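Local coordinates for protein PlaB phospholipase (Legionella pneumophila, PDB 6ZTI) that probably cleaves phospholipids as an alpha/beta-hydrolase-type virulence factor and binds NAD(H), which mediates the tetramerization that controls its activity, at residues Gly197-Arg202 / His322-Lys327; Thr212-Ser217 / Thr392-Tyr397; Glu316-Glu321 / His448-Val453. All coordinates share one frame; numbering follows the deposited sequence.

Contact 1: residues Gly197-Arg202 / His322-Lys327; sequences GQKIDR and HKEFVK. With SND (thionicotinamide-adenine-dinucleotide), chain I.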
loop_
_atom_site.group_PDB
_atom_site.type_symbol
_atom_site.label_atom_id
_atom_site.label_comp_id
_atom_site.label_asym_id
_atom_site.label_seq_id
_atom_site.Cartn_x
_atom_site.Cartn_y
_atom_site.Cartn_z
ATOM N N GLY B 197 -12.709 -20.114 -29.996
ATOM C CA GLY B 197 -12.290 -21.489 -29.896
ATOM C C GLY B 197 -11.963 -21.796 -28.447
ATOM O O GLY B 197 -11.927 -20.901 -27.598
ATOM N N GLN B 198 -11.712 -23.076 -28.181
ATOM C CA GLN B 198 -11.390 -23.529 -26.831
ATOM C C GLN B 198 -10.239 -24.526 -26.826
ATOM O O GLN B 198 -10.167 -25.397 -25.951
ATOM C CB GLN B 198 -12.605 -24.152 -26.159
ATOM C CG GLN B 198 -13.254 -25.246 -26.940
ATOM C CD GLN B 198 -14.257 -25.957 -26.091
ATOM O OE1 GLN B 198 -15.077 -25.322 -25.426
ATOM N NE2 GLN B 198 -14.177 -27.273 -26.062
ATOM N N LYS B 199 -9.324 -24.388 -27.772
ATOM C CA LYS B 199 -8.136 -25.222 -27.872
ATOM C C LYS B 199 -6.948 -24.485 -27.258
ATOM O O LYS B 199 -6.742 -23.302 -27.538
ATOM C CB LYS B 199 -7.843 -25.540 -29.344
ATOM C CG LYS B 199 -7.057 -26.806 -29.584
ATOM C CD LYS B 199 -7.934 -28.033 -29.371
ATOM C CE LYS B 199 -7.224 -29.299 -29.821
ATOM N NZ LYS B 199 -7.859 -30.520 -29.248
ATOM N N ILE B 200 -6.175 -25.167 -26.416
ATOM C CA ILE B 200 -4.924 -24.609 -25.911
ATOM C C ILE B 200 -3.836 -24.936 -26.915
ATOM O O ILE B 200 -3.724 -26.082 -27.367
ATOM C CB ILE B 200 -4.560 -25.170 -24.526
ATOM C CG1 ILE B 200 -5.670 -24.908 -23.509
ATOM C CG2 ILE B 200 -3.227 -24.574 -24.056
ATOM C CD1 ILE B 200 -6.074 -23.447 -23.369
ATOM N N ASP B 201 -3.041 -23.939 -27.285
ATOM C CA ASP B 201 -1.817 -24.237 -28.020
ATOM C C ASP B 201 -0.788 -24.618 -26.961
ATOM O O ASP B 201 -0.208 -23.757 -26.291
ATOM C CB ASP B 201 -1.349 -23.079 -28.889
ATOM C CG ASP B 201 -0.174 -23.481 -29.793
ATOM O OD1 ASP B 201 0.517 -24.460 -29.451
ATOM O OD2 ASP B 201 0.061 -22.849 -30.844
ATOM N N ARG B 202 -0.572 -25.922 -26.802
ATOM C CA ARG B 202 0.164 -26.431 -25.651
ATOM C C ARG B 202 1.652 -26.135 -25.733
ATOM O O ARG B 202 2.353 -26.318 -24.731
ATOM C CB ARG B 202 -0.104 -27.933 -25.509
ATOM C CG ARG B 202 -1.596 -28.211 -25.292
ATOM C CD ARG B 202 -1.873 -29.473 -24.507
ATOM N NE ARG B 202 -3.295 -29.585 -24.242
ATOM C CZ ARG B 202 -3.909 -29.011 -23.214
ATOM N NH1 ARG B 202 -3.226 -28.289 -22.331
ATOM N NH2 ARG B 202 -5.214 -29.160 -23.071
ATOM N N HIS B 322 -14.094 -32.834 -25.927
ATOM C CA HIS B 322 -14.272 -33.131 -24.512
ATOM C C HIS B 322 -13.057 -33.834 -23.923
ATOM O O HIS B 322 -12.694 -33.592 -22.766
ATOM C CB HIS B 322 -15.515 -33.986 -24.345
ATOM C CG HIS B 322 -15.723 -34.488 -22.958
ATOM N ND1 HIS B 322 -15.862 -35.827 -22.670
ATOM C CD2 HIS B 322 -15.831 -33.835 -21.778
ATOM C CE1 HIS B 322 -16.046 -35.978 -21.371
ATOM N NE2 HIS B 322 -16.033 -34.786 -20.808
ATOM N N LYS B 323 -12.442 -34.740 -24.682
ATOM C CA LYS B 323 -11.252 -35.456 -24.239
ATOM C C LYS B 323 -10.148 -35.273 -25.267
ATOM O O LYS B 323 -10.376 -35.435 -26.467
ATOM C CB LYS B 323 -11.521 -36.950 -24.036
ATOM C CG LYS B 323 -12.302 -37.260 -22.784
ATOM C CD LYS B 323 -12.315 -38.765 -22.529
ATOM C CE LYS B 323 -13.640 -39.249 -21.942
ATOM N NZ LYS B 323 -13.617 -39.342 -20.449
ATOM N N GLU B 324 -8.956 -34.951 -24.786
ATOM C CA GLU B 324 -7.785 -34.720 -25.618
ATOM C C GLU B 324 -6.640 -35.522 -25.028
ATOM O O GLU B 324 -6.394 -35.452 -23.819
ATOM C CB GLU B 324 -7.450 -33.225 -25.655
ATOM C CG GLU B 324 -6.177 -32.828 -26.415
ATOM C CD GLU B 324 -5.803 -31.370 -26.164
ATOM O OE1 GLU B 324 -6.428 -30.750 -25.268
ATOM O OE2 GLU B 324 -4.900 -30.845 -26.852
ATOM N N PHE B 325 -5.957 -36.291 -25.872
ATOM C CA PHE B 325 -4.822 -37.111 -25.463
ATOM C C PHE B 325 -3.578 -36.581 -26.158
ATOM O O PHE B 325 -3.552 -36.473 -27.388
ATOM C CB PHE B 325 -5.051 -38.586 -25.799
ATOM C CG PHE B 325 -6.145 -39.218 -24.988
ATOM C CD1 PHE B 325 -7.470 -39.136 -25.396
ATOM C CD2 PHE B 325 -5.856 -39.870 -23.809
ATOM C CE1 PHE B 325 -8.482 -39.700 -24.639
ATOM C CE2 PHE B 325 -6.863 -40.439 -23.048
ATOM C CZ PHE B 325 -8.177 -40.354 -23.467
ATOM N N VAL B 326 -2.561 -36.243 -25.371
ATOM C CA VAL B 326 -1.315 -35.676 -25.878
ATOM C C VAL B 326 -0.195 -36.655 -25.578
ATOM O O VAL B 326 0.100 -36.931 -24.408
ATOM C CB VAL B 326 -1.019 -34.306 -25.256
ATOM C CG1 VAL B 326 0.211 -33.710 -25.893
ATOM C CG2 VAL B 326 -2.210 -33.397 -25.417
ATOM N N LYS B 327 0.437 -37.170 -26.629
ATOM C CA LYS B 327 1.452 -38.204 -26.509
ATOM C C LYS B 327 2.829 -37.612 -26.766
ATOM O O LYS B 327 3.028 -36.875 -27.739
ATOM C CB LYS B 327 1.190 -39.357 -27.482
ATOM C CG LYS B 327 0.296 -40.440 -26.911
ATOM C CD LYS B 327 0.307 -41.704 -27.765
ATOM C CE LYS B 327 -0.878 -41.748 -28.719
ATOM N NZ LYS B 327 -0.887 -42.972 -29.569
HETATM P PA SND I . -0.807 -27.551 -13.556
HETATM O O1A SND I . -0.079 -27.239 -14.834
HETATM O O2A SND I . -2.282 -27.216 -13.545
HETATM O O5B SND I . -0.096 -26.802 -12.304
HETATM C C5B SND I . -0.675 -26.722 -10.986
HETATM C C4B SND I . 0.018 -25.553 -10.329
HETATM O O4B SND I . 1.450 -25.763 -10.390
HETATM C C3B SND I . -0.215 -24.202 -10.997
HETATM O O3B SND I . -0.111 -23.133 -10.068
HETATM C C2B SND I . 0.921 -24.139 -12.013
HETATM O O2B SND I . 1.239 -22.801 -12.373
HETATM C C1B SND I . 2.054 -24.781 -11.208
HETATM N N9A SND I . 3.095 -25.425 -12.007
HETATM C C8A SND I . 2.930 -26.162 -13.151
HETATM N N7A SND I . 4.050 -26.603 -13.667
HETATM C C5A SND I . 5.023 -26.125 -12.804
HETATM C C6A SND I . 6.427 -26.226 -12.803
HETATM N N6A SND I . 7.126 -26.866 -13.743
HETATM N N1A SND I . 7.100 -25.629 -11.794
HETATM C C2A SND I . 6.408 -24.969 -10.862
HETATM N N3A SND I . 5.088 -24.790 -10.770
HETATM C C4A SND I . 4.448 -25.399 -11.774
HETATM O O3 SND I . -0.607 -29.054 -13.082
HETATM P PN SND I . -0.471 -30.506 -13.736
HETATM O O1N SND I . -1.425 -30.607 -14.858
HETATM O O2N SND I . -0.525 -31.510 -12.653
HETATM O O5D SND I . 1.011 -30.381 -14.306
HETATM C C5D SND I . 1.837 -31.518 -14.596
HETATM C C4D SND I . 2.830 -31.076 -15.639
HETATM O O4D SND I . 2.145 -30.820 -16.887
HETATM C C3D SND I . 3.599 -29.797 -15.300
HETATM O O3D SND I . 4.963 -29.999 -15.635
HETATM C C2D SND I . 2.900 -28.739 -16.159
HETATM O O2D SND I . 3.727 -27.644 -16.535
HETATM C C1D SND I . 2.534 -29.568 -17.376
HETATM N N1N SND I . 1.362 -28.955 -18.066
HETATM C C2N SND I . 1.541 -28.625 -19.356
HETATM C C3N SND I . 0.487 -28.125 -20.092
HETATM C C7N SND I . 0.669 -27.714 -21.508
HETATM S S7N SND I . -0.630 -27.216 -22.419
HETATM N N7N SND I . 1.896 -27.753 -21.986
HETATM C C4N SND I . -0.746 -27.981 -19.472
HETATM C C5N SND I . -0.896 -28.309 -18.137
HETATM C C6N SND I . 0.180 -28.795 -17.442
HETATM O O HOH W 1 -7.371 -27.748 -25.350
#

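Contact 2: residues Thr212-Ser217 / Thr392-Tyr397; sequences TGESGS and TYFLDY. With SND (thionicotinamide-adenine-dinucleotide), chain J.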
loop_
_atom_site.group_PDB
_atom_site.type_symbol
_atom_site.label_atom_id
_atom_site.label_comp_id
_atom_site.label_asym_id
_atom_site.label_seq_id
_atom_site.Cartn_x
_atom_site.Cartn_y
_atom_site.Cartn_z
ATOM N N THR B 212 -2.827 -19.949 -18.611
ATOM C CA THR B 212 -2.487 -20.099 -20.022
ATOM C C THR B 212 -2.864 -21.465 -20.585
ATOM O O THR B 212 -2.701 -21.676 -21.792
ATOM C CB THR B 212 -1.006 -19.844 -20.224
ATOM O OG1 THR B 212 -0.238 -20.764 -19.443
ATOM C CG2 THR B 212 -0.661 -18.424 -19.805
ATOM N N GLY B 213 -3.335 -22.394 -19.747
ATOM C CA GLY B 213 -3.869 -23.666 -20.216
ATOM C C GLY B 213 -5.235 -24.016 -19.640
ATOM O O GLY B 213 -5.645 -25.180 -19.673
ATOM N N GLU B 214 -5.964 -23.017 -19.138
ATOM C CA GLU B 214 -7.190 -23.272 -18.390
ATOM C C GLU B 214 -8.253 -23.919 -19.260
ATOM O O GLU B 214 -8.556 -23.439 -20.360
ATOM C CB GLU B 214 -7.722 -21.965 -17.817
ATOM C CG GLU B 214 -8.947 -22.084 -16.961
ATOM C CD GLU B 214 -9.407 -20.723 -16.496
ATOM O OE1 GLU B 214 -9.600 -19.836 -17.366
ATOM O OE2 GLU B 214 -9.516 -20.522 -15.267
ATOM N N SER B 215 -8.835 -24.997 -18.747
ATOM C CA SER B 215 -9.905 -25.681 -19.460
ATOM C C SER B 215 -11.108 -24.759 -19.549
ATOM O O SER B 215 -11.454 -24.075 -18.581
ATOM C CB SER B 215 -10.277 -26.972 -18.739
ATOM O OG SER B 215 -10.530 -26.705 -17.365
ATOM N N GLY B 216 -11.750 -24.733 -20.715
ATOM C CA GLY B 216 -12.816 -23.779 -20.951
ATOM C C GLY B 216 -12.352 -22.458 -21.504
ATOM O O GLY B 216 -13.172 -21.540 -21.654
ATOM N N SER B 217 -11.070 -22.337 -21.820
ATOM C CA SER B 217 -10.487 -21.137 -22.383
ATOM C C SER B 217 -9.653 -21.523 -23.594
ATOM O O SER B 217 -9.367 -22.702 -23.831
ATOM C CB SER B 217 -9.620 -20.401 -21.361
ATOM O OG SER B 217 -8.261 -20.795 -21.483
ATOM N N THR B 392 -15.261 -12.899 -9.085
ATOM C CA THR B 392 -15.612 -13.710 -10.244
ATOM C C THR B 392 -15.339 -15.179 -9.943
ATOM O O THR B 392 -14.205 -15.552 -9.622
ATOM C CB THR B 392 -14.840 -13.239 -11.485
ATOM O OG1 THR B 392 -15.211 -11.885 -11.803
ATOM C CG2 THR B 392 -15.158 -14.103 -12.660
ATOM N N TYR B 393 -16.369 -16.007 -10.058
ATOM C CA TYR B 393 -16.236 -17.455 -9.963
ATOM C C TYR B 393 -16.377 -18.063 -11.347
ATOM O O TYR B 393 -17.193 -17.615 -12.152
ATOM C CB TYR B 393 -17.306 -18.070 -9.048
ATOM C CG TYR B 393 -16.846 -18.350 -7.623
ATOM C CD1 TYR B 393 -16.486 -17.323 -6.779
ATOM C CD2 TYR B 393 -16.802 -19.640 -7.132
ATOM C CE1 TYR B 393 -16.070 -17.568 -5.489
ATOM C CE2 TYR B 393 -16.389 -19.901 -5.831
ATOM C CZ TYR B 393 -16.036 -18.864 -5.014
ATOM O OH TYR B 393 -15.624 -19.118 -3.721
ATOM N N PHE B 394 -15.605 -19.111 -11.590
ATOM C CA PHE B 394 -15.623 -19.876 -12.822
ATOM C C PHE B 394 -15.927 -21.317 -12.450
ATOM O O PHE B 394 -15.193 -21.924 -11.652
ATOM C CB PHE B 394 -14.268 -19.736 -13.523
ATOM C CG PHE B 394 -14.249 -20.209 -14.946
ATOM C CD1 PHE B 394 -15.263 -19.852 -15.831
ATOM C CD2 PHE B 394 -13.189 -20.969 -15.412
ATOM C CE1 PHE B 394 -15.225 -20.284 -17.129
ATOM C CE2 PHE B 394 -13.148 -21.395 -16.708
ATOM C CZ PHE B 394 -14.172 -21.061 -17.567
ATOM N N LEU B 395 -17.002 -21.857 -13.020
ATOM C CA LEU B 395 -17.571 -23.121 -12.593
ATOM C C LEU B 395 -17.721 -24.064 -13.773
ATOM O O LEU B 395 -17.942 -23.639 -14.914
ATOM C CB LEU B 395 -18.961 -22.937 -11.953
ATOM C CG LEU B 395 -19.078 -21.873 -10.868
ATOM C CD1 LEU B 395 -20.553 -21.762 -10.465
ATOM C CD2 LEU B 395 -18.205 -22.182 -9.678
ATOM N N ASP B 396 -17.645 -25.354 -13.466
ATOM C CA ASP B 396 -17.898 -26.405 -14.442
ATOM C C ASP B 396 -19.400 -26.635 -14.490
ATOM O O ASP B 396 -19.989 -27.181 -13.553
ATOM C CB ASP B 396 -17.139 -27.675 -14.067
ATOM C CG ASP B 396 -17.224 -28.754 -15.129
ATOM O OD1 ASP B 396 -18.309 -28.935 -15.720
ATOM O OD2 ASP B 396 -16.198 -29.431 -15.373
ATOM N N TYR B 397 -20.028 -26.217 -15.581
ATOM C CA TYR B 397 -21.475 -26.313 -15.654
ATOM C C TYR B 397 -21.937 -27.762 -15.725
ATOM O O TYR B 397 -22.966 -28.122 -15.149
ATOM C CB TYR B 397 -21.999 -25.548 -16.859
ATOM C CG TYR B 397 -23.491 -25.718 -17.011
ATOM C CD1 TYR B 397 -24.016 -26.780 -17.732
ATOM C CD2 TYR B 397 -24.379 -24.837 -16.396
ATOM C CE1 TYR B 397 -25.379 -26.949 -17.861
ATOM C CE2 TYR B 397 -25.745 -25.000 -16.518
ATOM C CZ TYR B 397 -26.238 -26.065 -17.249
ATOM O OH TYR B 397 -27.596 -26.245 -17.394
HETATM P PA SND J . -13.362 -27.477 -2.614
HETATM O O1A SND J . -14.083 -27.579 -1.297
HETATM O O2A SND J . -11.951 -27.941 -2.646
HETATM O O5B SND J . -13.423 -25.940 -3.112
HETATM C C5B SND J . -12.882 -25.453 -4.352
HETATM C C4B SND J . -12.881 -23.947 -4.237
HETATM O O4B SND J . -14.235 -23.455 -4.085
HETATM C C3B SND J . -12.133 -23.408 -3.028
HETATM O O3B SND J . -11.698 -22.098 -3.328
HETATM C C2B SND J . -13.216 -23.385 -1.956
HETATM O O2B SND J . -12.883 -22.475 -0.914
HETATM C C1B SND J . -14.408 -22.907 -2.789
HETATM N N9A SND J . -15.711 -23.323 -2.284
HETATM C C8A SND J . -16.053 -24.536 -1.745
HETATM N N7A SND J . -17.307 -24.620 -1.370
HETATM C C5A SND J . -17.828 -23.372 -1.683
HETATM C C6A SND J . -19.112 -22.815 -1.540
HETATM N N6A SND J . -20.141 -23.460 -0.993
HETATM N N1A SND J . -19.303 -21.549 -1.981
HETATM C C2A SND J . -18.270 -20.893 -2.519
HETATM N N3A SND J . -17.011 -21.306 -2.686
HETATM C C4A SND J . -16.855 -22.564 -2.249
HETATM O O3 SND J . -14.117 -28.243 -3.784
HETATM P PN SND J . -15.019 -29.556 -3.866
HETATM O O1N SND J . -14.459 -30.590 -2.964
HETATM O O2N SND J . -15.216 -29.864 -5.294
HETATM O O5D SND J . -16.364 -29.008 -3.201
HETATM C C5D SND J . -17.613 -29.716 -3.353
HETATM C C4D SND J . -18.467 -29.460 -2.136
HETATM O O4D SND J . -17.959 -30.203 -1.004
HETATM C C3D SND J . -18.541 -28.008 -1.673
HETATM O O3D SND J . -19.847 -27.778 -1.176
HETATM C C2D SND J . -17.539 -27.959 -0.523
HETATM O O2D SND J . -17.857 -26.928 0.405
HETATM C C1D SND J . -17.761 -29.333 0.083
HETATM N N1N SND J . -16.541 -29.813 0.857
HETATM C C2N SND J . -16.684 -30.113 2.158
HETATM C C3N SND J . -15.619 -30.636 2.868
HETATM C C7N SND J . -15.744 -30.976 4.309
HETATM S S7N SND J . -14.489 -31.704 5.127
HETATM N N7N SND J . -16.881 -30.672 4.900
HETATM C C4N SND J . -14.411 -30.828 2.203
HETATM C C5N SND J . -14.292 -30.493 0.869
HETATM C C6N SND J . -15.377 -29.984 0.205
#

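Contact 3: residues Glu316-Glu321 / His448-Val453; sequences ETQKNE and HPNETV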
loop_
_atom_site.group_PDB
_atom_site.type_symbol
_atom_site.label_atom_id
_atom_site.label_comp_id
_atom_site.label_asym_id
_atom_site.label_seq_id
_atom_site.Cartn_x
_atom_site.Cartn_y
_atom_site.Cartn_z
ATOM N N GLU B 316 -21.235 -29.527 -31.501
ATOM C CA GLU B 316 -20.365 -30.539 -32.090
ATOM C C GLU B 316 -18.924 -30.367 -31.627
ATOM O O GLU B 316 -18.249 -31.346 -31.285
ATOM C CB GLU B 316 -20.456 -30.463 -33.618
ATOM C CG GLU B 316 -19.525 -31.392 -34.365
ATOM C CD GLU B 316 -19.476 -31.087 -35.857
ATOM O OE1 GLU B 316 -19.485 -29.892 -36.232
ATOM O OE2 GLU B 316 -19.425 -32.043 -36.659
ATOM N N THR B 317 -18.427 -29.130 -31.629
ATOM C CA THR B 317 -17.066 -28.869 -31.184
ATOM C C THR B 317 -16.853 -29.357 -29.762
ATOM O O THR B 317 -15.850 -30.007 -29.457
ATOM C CB THR B 317 -16.768 -27.374 -31.264
ATOM O OG1 THR B 317 -16.827 -26.947 -32.631
ATOM C CG2 THR B 317 -15.383 -27.065 -30.678
ATOM N N GLN B 318 -17.784 -29.034 -28.868
ATOM C CA GLN B 318 -17.526 -29.286 -27.462
ATOM C C GLN B 318 -17.644 -30.765 -27.126
ATOM O O GLN B 318 -16.940 -31.247 -26.233
ATOM C CB GLN B 318 -18.452 -28.410 -26.617
ATOM C CG GLN B 318 -18.096 -26.931 -26.761
ATOM C CD GLN B 318 -18.811 -26.006 -25.781
ATOM O OE1 GLN B 318 -20.038 -26.029 -25.644
ATOM N NE2 GLN B 318 -18.037 -25.158 -25.116
ATOM N N LYS B 319 -18.474 -31.518 -27.850
ATOM C CA LYS B 319 -18.460 -32.969 -27.670
ATOM C C LYS B 319 -17.154 -33.574 -28.181
ATOM O O LYS B 319 -16.530 -34.393 -27.493
ATOM C CB LYS B 319 -19.665 -33.600 -28.375
ATOM C CG LYS B 319 -20.986 -33.202 -27.761
ATOM C CD LYS B 319 -21.331 -34.073 -26.564
ATOM C CE LYS B 319 -22.765 -33.832 -26.100
ATOM N NZ LYS B 319 -23.761 -34.028 -27.205
ATOM N N ASN B 320 -16.703 -33.144 -29.365
ATOM C CA ASN B 320 -15.520 -33.741 -29.983
ATOM C C ASN B 320 -14.244 -33.425 -29.214
ATOM O O ASN B 320 -13.301 -34.222 -29.236
ATOM C CB ASN B 320 -15.368 -33.256 -31.426
ATOM C CG ASN B 320 -16.364 -33.900 -32.375
ATOM O OD1 ASN B 320 -17.013 -34.886 -32.040
ATOM N ND2 ASN B 320 -16.472 -33.348 -33.578
ATOM N N GLU B 321 -14.182 -32.271 -28.557
ATOM C CA GLU B 321 -12.990 -31.827 -27.850
ATOM C C GLU B 321 -13.054 -32.124 -26.362
ATOM O O GLU B 321 -12.148 -31.725 -25.616
ATOM C CB GLU B 321 -12.786 -30.328 -28.090
ATOM C CG GLU B 321 -12.640 -30.007 -29.590
ATOM C CD GLU B 321 -12.195 -28.579 -29.868
ATOM O OE1 GLU B 321 -12.285 -27.732 -28.952
ATOM O OE2 GLU B 321 -11.750 -28.315 -31.009
ATOM N N HIS B 448 -25.914 -20.929 -17.316
ATOM C CA HIS B 448 -25.995 -21.556 -18.616
ATOM C C HIS B 448 -24.584 -21.908 -19.055
ATOM O O HIS B 448 -23.637 -21.163 -18.757
ATOM C CB HIS B 448 -26.633 -20.641 -19.658
ATOM C CG HIS B 448 -27.996 -20.171 -19.284
ATOM N ND1 HIS B 448 -29.134 -20.888 -19.581
ATOM C CD2 HIS B 448 -28.409 -19.061 -18.628
ATOM C CE1 HIS B 448 -30.192 -20.241 -19.127
ATOM N NE2 HIS B 448 -29.778 -19.125 -18.549
ATOM N N PRO B 449 -24.409 -23.021 -19.754
ATOM C CA PRO B 449 -23.083 -23.342 -20.271
ATOM C C PRO B 449 -22.632 -22.294 -21.268
ATOM O O PRO B 449 -23.435 -21.746 -22.019
ATOM C CB PRO B 449 -23.276 -24.711 -20.924
ATOM C CG PRO B 449 -24.761 -24.765 -21.261
ATOM C CD PRO B 449 -25.426 -24.012 -20.160
ATOM N N ASN B 450 -21.333 -22.011 -21.252
ATOM C CA ASN B 450 -20.706 -21.028 -22.128
ATOM C C ASN B 450 -21.230 -19.610 -21.914
ATOM O O ASN B 450 -21.103 -18.780 -22.809
ATOM C CB ASN B 450 -20.868 -21.391 -23.609
ATOM C CG ASN B 450 -20.371 -22.772 -23.917
ATOM O OD1 ASN B 450 -19.331 -23.203 -23.412
ATOM N ND2 ASN B 450 -21.142 -23.503 -24.695
ATOM N N GLU B 451 -21.809 -19.303 -20.749
ATOM C CA GLU B 451 -22.307 -17.960 -20.473
ATOM C C GLU B 451 -21.753 -17.416 -19.160
ATOM O O GLU B 451 -21.486 -18.160 -18.210
ATOM C CB GLU B 451 -23.845 -17.906 -20.421
ATOM C CG GLU B 451 -24.509 -18.142 -21.763
ATOM C CD GLU B 451 -25.979 -17.765 -21.765
ATOM O OE1 GLU B 451 -26.465 -17.181 -20.767
ATOM O OE2 GLU B 451 -26.657 -18.051 -22.775
ATOM N N THR B 452 -21.565 -16.095 -19.150
ATOM C CA THR B 452 -21.349 -15.296 -17.953
ATOM C C THR B 452 -22.709 -14.823 -17.435
ATOM O O THR B 452 -23.604 -14.523 -18.222
ATOM C CB THR B 452 -20.458 -14.082 -18.280
ATOM O OG1 THR B 452 -19.146 -14.517 -18.652
ATOM C CG2 THR B 452 -20.316 -13.158 -17.102
ATOM N N VAL B 453 -22.878 -14.777 -16.111
ATOM C CA VAL B 453 -24.034 -14.121 -15.498
ATOM C C VAL B 453 -23.520 -13.072 -14.517
ATOM O O VAL B 453 -22.628 -13.355 -13.706
ATOM C CB VAL B 453 -24.982 -15.122 -14.806
ATOM C CG1 VAL B 453 -24.278 -15.889 -13.688
ATOM C CG2 VAL B 453 -26.211 -14.412 -14.248
#

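Contact 1: residues Gly197-Arg202 / His322-Lys327
The guanidinium of Arg202 takes the carboxylate of Glu324 at its edge and near its own plane; Ile200 CB lies over one of its faces, offset toward the rim. This is a salt-bridge network of Lys199, Arg202 and Glu324, joining the loop after strand 191-197 of the parallel sheet to the two-stranded antiparallel unit 323-327/332-336. Arg202 NH2 gives Glu324 OE1 a nearly straight bond of 3.0 Å (169° at the hydrogen), but reaches it from above the carboxylate plane, the two groups turned 44° apart. A weak second bond runs from Arg202 NE to Glu324 OE2. Lys199 and Glu324 come from opposite directions; the lysine chain bends at chi2 (74°), and its NZ, on another side of the carboxylate from the guanidinium, makes a long salt bridge of 3.8 Å with Glu324 OE2. An extended glutamate suits a place between two cations. Val326 CG2 packs on Arg202 CD at 4.0 Å, and Tyr335 adds a cation-pi contact to the arginine. Arg202 O accepts a hydrogen bond from the thio-NAD's N7N at 3.1 Å, placing the network beside the nucleotide pocket. One water accepts from Ile200 N at 3.0 Å and donates to Glu324 OE1 at 3.1 Å.

Contact 2: residues Thr212-Ser217 / Thr392-Tyr397
Buried van der Waals packing of a phenylalanine ring against a turn defines this contact, which lies where strand 390-396 of the mixed beta sheet meets the long loop between strand 191-197 and helix 223-226. The loop here forms a type II beta turn from Glu214 to Ser217, and the Phe394 ring fits against it. Ser215 O meets the ring at its edge, near the ring plane, 3.7 Å from Phe394 CE2; as this buried oxygen has no hydrogen-bonding partner in the model, the slightly positive ring edge probably eases its burial. Glu214 OE2 approaches the ring obliquely, 3.7 Å from Phe394 CD2, with carboxylate and ring planes 46° apart. With CG anti to the backbone N (chi1 -177°), the extended glutamate chain carries its carboxylate across to the CD2-CE2 side of the ring, and its charge is met by a salt bridge from Glu214 OE1 to Arg222, which also makes a cation-pi contact with Phe394. Gly216 holds the third turn position with positive phi (89°), where its lack of a side chain lets the backbone come close to Phe394 CZ, 4.2 Å from Gly216 O. Ser217 closes the turn: its OG donates to Glu214 O at 2.9 Å, reinforcing a weak backbone bond from Ser217 N to the same oxygen. One residue earlier on the strand, Tyr393 turns away from Phe394 and reaches the nucleotide pocket, a tyrosine giving both length and a hydroxyl. Its OH donates to N3A of one thio-NAD at 2.8 Å.

Contact 3: residues Glu316-Glu321 / His448-Val453
Gln318 and Asn450 grip each other through two reciprocal hydrogen bonds between their side-chain amides, a cyclic amide pair that ties the last turn of helix 300-320 to the type II beta turn leading into strand 452-463 of the mixed sheet. Gln318 NE2 donates to Asn450 OD1 at 2.9 Å with an almost linear hydrogen (174°), and Asn450 ND2 returns a bond of 2.9 Å to Gln318 OE1. Each donor keeps its partner close to its own amide plane, yet each lies tilted from the plane of the carbonyl it serves, because the two amides are twisted 41° against each other. The side chains come from opposite directions, and the pairing fixes the rotation of both: each oxygen faces an N-H, an orderly way to satisfy four polar groups in a buried place. Gln318 NE2 has a second acceptor, Gln198 OE1, so that both its hydrogens are probably used.

The residue types suit the backbone. Gln318 stands on a helix, and its chain, extended beyond CG, gives the reach to cross to the turn. Asn450 is shorter and sits in the third turn position with positive phi (62°), a conformation that asparagine accepts more readily than most residues with a side chain; Pro449 suits the second position, its ring already holding phi near the value needed. The turn is closed by Glu451 N to His448 O at 3.3 Å. Beyond the amides, the side chains of Gln318 and Pro449 both rest on Arg339. On another side of the helix, Thr317 OG1 hydrogen-bonds to Val260 O at the edge strand of the parallel sheet. At the helix end, Glu321 N donates to Thr317 O at 3.0 Å.

In the fold
The contacts interlock, their segments alternating along the chain. Contacts 1 and 2 have centres 14 Å apart and share the loop that follows strand 191-197: Ile200 CD1 packs on Ser217 O at 3.4 Å. Contacts 1 and 3, 15 Å apart between centres, meet where Gln198 CG packs on Glu321 OE1 at 3.3 Å, and helix 300-320 is followed, after a short turn, by strand 323-327. Contacts 2 and 3 are nearest, 11 Å between centres, with Tyr397 CZ 3.7 Å from Pro449 CD. Contacts 1 and 2 both reach nucleotide: the thio-NAD at Arg202 is also hydrogen-bonded to Tyr393 of the second subunit and so bridges two subunits. Contact 3 lies away from the nucleotide sites.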